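Hypothetical Thioesterase Protein SP_1851 (PDB 4XY5) probably acts as a PaaI-type hotdog-fold thioesterase that hydrolyses thioester substrates. Local coordinates at residues A14-V28 against T52-L65. The protein carries 1 engineered substitution. Residues are numbered along the deposited sequence; the frame is centred on the assembly and turned at random.
Sequences AFENYEIEKMRDGHV and TLCAQISGLVVISL. Engineered in segment 52-65: Ala55 (natural residue Asp).
Ala14 meets the helix first, its CB 3.7 Å from Thr52 CG2. This is the hotdog fold: the central helix 47-64, which includes 52-64, packs against the curved antiparallel sheet. Segment 14-28 supplies strand 19-24, outermost within this chain, and the start of strand 27-33. Phe15 reaches in next. Its CG stands anti to the carbonyl carbon (chi1 -63°), which carries the ring to the helix. Leu53 CD2 sits over one ring face, 3.8 Å from the centroid, in a CH-pi contact. Ile57 CD1 touches the ring edge, and Gln56 CB comes to 3.4 Å from Phe15 CE2. The amide of Gln56 turns away to His46 of the second subunit, and Phe9 of that subunit meets Phe15 edge-to-face. Farther along, the extended chain of Met23 (chi1 179°) brings CE against both Leu60 CD2 and Ile63 CG2, each 3.8 Å away. A type I' turn from Arg24 to His27 then folds the chain back over the helix end. In the turn, Gly26 N donates to Ser64 OG over 3.0 Å, a bent bond of 139°. Val28 fits CG1 against Ile57 and CG2 against Val61 CG2, at 3.7 Å.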
# COMPACT_ATOMS: atom_id res chain seq x y z
N ALA A 14 16.16 9.66 12.73
CA ALA A 14 15.06 9.16 13.57
C ALA A 14 15.61 8.43 14.78
O ALA A 14 16.57 7.69 14.65
CB ALA A 14 14.14 8.24 12.75
N PHE A 15 14.99 8.65 15.94
CA PHE A 15 15.42 8.08 17.22
C PHE A 15 16.73 8.65 17.77
O PHE A 15 17.56 7.92 18.31
CB PHE A 15 15.54 6.56 17.13
CG PHE A 15 14.22 5.87 16.84
CD1 PHE A 15 13.30 5.68 17.86
CD2 PHE A 15 13.91 5.45 15.56
CE1 PHE A 15 12.08 5.06 17.61
CE2 PHE A 15 12.70 4.82 15.30
CZ PHE A 15 11.78 4.63 16.32
N GLU A 16 16.89 9.96 17.65
CA GLU A 16 17.95 10.65 18.38
C GLU A 16 17.62 10.66 19.88
O GLU A 16 18.51 10.75 20.73
CB GLU A 16 18.14 12.06 17.85
CG GLU A 16 18.66 12.06 16.41
CD GLU A 16 19.20 13.40 15.96
OE1 GLU A 16 19.90 13.42 14.92
OE2 GLU A 16 18.91 14.43 16.61
N ASN A 17 16.33 10.55 20.17
CA ASN A 17 15.83 10.34 21.53
C ASN A 17 14.65 9.39 21.44
O ASN A 17 13.98 9.36 20.41
CB ASN A 17 15.40 11.65 22.19
CG ASN A 17 14.15 12.25 21.57
OD1 ASN A 17 13.02 11.88 21.91
ND2 ASN A 17 14.35 13.19 20.63
N TYR A 18 14.39 8.63 22.50
CA TYR A 18 13.19 7.78 22.55
C TYR A 18 13.04 7.18 23.94
O TYR A 18 14.00 7.14 24.71
CB TYR A 18 13.23 6.66 21.50
CG TYR A 18 14.31 5.62 21.71
CD1 TYR A 18 14.06 4.48 22.47
CD2 TYR A 18 15.58 5.77 21.14
CE1 TYR A 18 15.06 3.52 22.67
CE2 TYR A 18 16.56 4.82 21.33
CZ TYR A 18 16.30 3.70 22.09
OH TYR A 18 17.30 2.77 22.27
N GLU A 19 11.83 6.75 24.26
CA GLU A 19 11.53 6.01 25.47
C GLU A 19 10.71 4.79 25.10
O GLU A 19 9.65 4.95 24.49
CB GLU A 19 10.76 6.87 26.47
CG GLU A 19 11.50 8.11 26.94
CD GLU A 19 12.55 7.79 27.98
OE1 GLU A 19 12.53 6.64 28.49
OE2 GLU A 19 13.40 8.67 28.26
N ILE A 20 11.17 3.60 25.44
CA ILE A 20 10.35 2.40 25.25
C ILE A 20 9.48 2.21 26.49
O ILE A 20 9.97 1.88 27.57
CB ILE A 20 11.20 1.12 25.03
CG1 ILE A 20 12.19 1.33 23.88
CG2 ILE A 20 10.30 -0.07 24.74
CD1 ILE A 20 13.08 0.12 23.65
N GLU A 21 8.18 2.44 26.33
CA GLU A 21 7.25 2.33 27.44
C GLU A 21 6.74 0.91 27.62
O GLU A 21 6.45 0.48 28.74
CB GLU A 21 6.07 3.27 27.23
CG GLU A 21 6.43 4.74 27.32
CD GLU A 21 5.22 5.63 27.40
OE1 GLU A 21 4.09 5.13 27.19
OE2 GLU A 21 5.40 6.83 27.69
N LYS A 22 6.63 0.19 26.51
CA LYS A 22 6.06 -1.14 26.56
C LYS A 22 6.57 -2.00 25.42
O LYS A 22 6.63 -1.56 24.27
CB LYS A 22 4.54 -1.05 26.52
CG LYS A 22 3.82 -2.37 26.50
CD LYS A 22 2.34 -2.10 26.30
CE LYS A 22 1.54 -3.36 26.03
NZ LYS A 22 0.15 -2.96 25.64
N MET A 23 6.94 -3.24 25.74
CA MET A 23 7.39 -4.18 24.72
C MET A 23 7.13 -5.59 25.22
O MET A 23 7.93 -6.15 25.97
CB MET A 23 8.87 -3.95 24.39
CG MET A 23 9.48 -4.88 23.36
SD MET A 23 11.11 -4.33 22.80
CE MET A 23 11.60 -5.73 21.79
N ARG A 24 5.99 -6.16 24.83
CA ARG A 24 5.61 -7.50 25.27
C ARG A 24 4.53 -8.13 24.39
O ARG A 24 3.54 -7.49 24.05
CB ARG A 24 5.11 -7.45 26.73
CG ARG A 24 3.92 -6.52 26.96
CD ARG A 24 3.40 -6.61 28.40
NE ARG A 24 4.22 -5.84 29.33
CZ ARG A 24 4.10 -5.88 30.66
NH1 ARG A 24 3.19 -6.65 31.23
NH2 ARG A 24 4.90 -5.13 31.40
N ASP A 25 4.76 -9.39 24.03
CA ASP A 25 3.73 -10.24 23.43
C ASP A 25 3.04 -9.58 22.24
O ASP A 25 1.82 -9.60 22.14
CB ASP A 25 2.69 -10.62 24.50
CG ASP A 25 3.32 -11.29 25.70
OD1 ASP A 25 4.13 -12.23 25.50
OD2 ASP A 25 3.03 -10.87 26.85
N GLY A 26 3.84 -8.99 21.36
CA GLY A 26 3.32 -8.46 20.11
C GLY A 26 2.74 -7.06 20.22
O GLY A 26 2.06 -6.60 19.31
N HIS A 27 3.02 -6.38 21.32
CA HIS A 27 2.50 -5.04 21.55
C HIS A 27 3.62 -4.15 22.05
O HIS A 27 4.29 -4.48 23.02
CB HIS A 27 1.36 -5.06 22.56
CG HIS A 27 0.16 -5.82 22.08
ND1 HIS A 27 0.12 -7.20 22.05
CD2 HIS A 27 -1.03 -5.40 21.60
CE1 HIS A 27 -1.04 -7.59 21.57
NE2 HIS A 27 -1.76 -6.52 21.29
N VAL A 28 3.81 -3.03 21.37
CA VAL A 28 4.93 -2.14 21.63
C VAL A 28 4.43 -0.71 21.69
O VAL A 28 3.59 -0.32 20.89
CB VAL A 28 6.02 -2.28 20.54
CG1 VAL A 28 7.05 -1.17 20.65
CG2 VAL A 28 6.67 -3.66 20.61
N THR A 52 9.99 5.80 9.46
CA THR A 52 11.05 5.08 10.13
C THR A 52 10.67 4.80 11.59
O THR A 52 10.97 3.73 12.11
CB THR A 52 12.39 5.86 10.04
OG1 THR A 52 12.80 5.93 8.65
CG2 THR A 52 13.50 5.16 10.85
N LEU A 53 10.01 5.75 12.24
CA LEU A 53 9.48 5.49 13.58
C LEU A 53 8.59 4.24 13.55
O LEU A 53 8.75 3.34 14.38
CB LEU A 53 8.68 6.69 14.11
CG LEU A 53 9.40 8.02 14.30
CD1 LEU A 53 8.45 9.06 14.88
CD2 LEU A 53 10.63 7.88 15.22
N CYS A 54 7.71 4.16 12.56
CA CYS A 54 6.79 3.02 12.47
C CYS A 54 7.52 1.70 12.18
O CYS A 54 7.19 0.66 12.76
CB CYS A 54 5.73 3.25 11.39
SG CYS A 54 4.61 4.58 11.78
N ALA A 55 8.49 1.74 11.28
CA ALA A 55 9.20 0.52 10.89
C ALA A 55 10.03 -0.05 12.02
O ALA A 55 10.10 -1.27 12.20
CB ALA A 55 10.09 0.78 9.68
N GLN A 56 10.68 0.83 12.77
CA GLN A 56 11.44 0.39 13.93
C GLN A 56 10.51 -0.28 14.96
O GLN A 56 10.80 -1.37 15.47
CB GLN A 56 12.18 1.57 14.55
CG GLN A 56 13.06 1.20 15.73
CD GLN A 56 14.27 0.37 15.33
OE1 GLN A 56 14.49 0.06 14.16
NE2 GLN A 56 15.07 0.00 16.33
N ILE A 57 9.37 0.33 15.21
CA ILE A 57 8.43 -0.23 16.18
C ILE A 57 7.85 -1.55 15.65
O ILE A 57 7.64 -2.49 16.41
CB ILE A 57 7.31 0.79 16.56
CG1 ILE A 57 7.74 1.61 17.79
CG2 ILE A 57 6.00 0.09 16.93
CD1 ILE A 57 9.10 2.32 17.64
N SER A 58 7.65 -1.65 14.34
CA SER A 58 7.20 -2.92 13.76
C SER A 58 8.23 -4.02 14.01
O SER A 58 7.88 -5.17 14.33
CB SER A 58 6.94 -2.78 12.26
OG SER A 58 6.49 -4.02 11.71
N GLY A 59 9.50 -3.68 13.87
CA GLY A 59 10.57 -4.64 14.13
C GLY A 59 10.58 -5.05 15.59
O GLY A 59 10.75 -6.23 15.91
N LEU A 60 10.38 -4.08 16.48
CA LEU A 60 10.31 -4.37 17.91
C LEU A 60 9.12 -5.28 18.23
O LEU A 60 9.21 -6.14 19.10
CB LEU A 60 10.22 -3.07 18.72
CG LEU A 60 11.49 -2.19 18.75
CD1 LEU A 60 11.17 -0.87 19.40
CD2 LEU A 60 12.63 -2.88 19.48
N VAL A 61 8.01 -5.13 17.51
CA VAL A 61 6.89 -6.04 17.72
C VAL A 61 7.31 -7.48 17.39
O VAL A 61 7.01 -8.40 18.16
CB VAL A 61 5.65 -5.66 16.88
CG1 VAL A 61 4.58 -6.74 16.97
CG2 VAL A 61 5.08 -4.35 17.35
N VAL A 62 8.00 -7.66 16.26
CA VAL A 62 8.54 -8.96 15.86
C VAL A 62 9.41 -9.57 16.96
O VAL A 62 9.23 -10.73 17.33
CB VAL A 62 9.43 -8.87 14.60
CG1 VAL A 62 10.09 -10.22 14.33
CG2 VAL A 62 8.64 -8.42 13.38
N ILE A 63 10.35 -8.78 17.48
CA ILE A 63 11.26 -9.29 18.50
C ILE A 63 10.48 -9.72 19.74
O ILE A 63 10.77 -10.75 20.34
CB ILE A 63 12.32 -8.26 18.86
CG1 ILE A 63 13.24 -8.03 17.65
CG2 ILE A 63 13.16 -8.72 20.05
CD1 ILE A 63 14.23 -6.92 17.85
N SER A 64 9.46 -8.94 20.09
CA SER A 64 8.66 -9.19 21.28
C SER A 64 7.89 -10.51 21.20
O SER A 64 7.44 -11.03 22.22
CB SER A 64 7.69 -8.04 21.54
OG SER A 64 6.59 -8.10 20.64
N LEU A 65 7.73 -11.04 19.98
CA LEU A 65 7.08 -12.33 19.78
C LEU A 65 8.08 -13.48 19.74
O LEU A 65 7.70 -14.62 19.46
CB LEU A 65 6.27 -12.33 18.48
CG LEU A 65 5.06 -11.41 18.45
CD1 LEU A 65 4.57 -11.31 17.03
CD2 LEU A 65 3.96 -11.92 19.37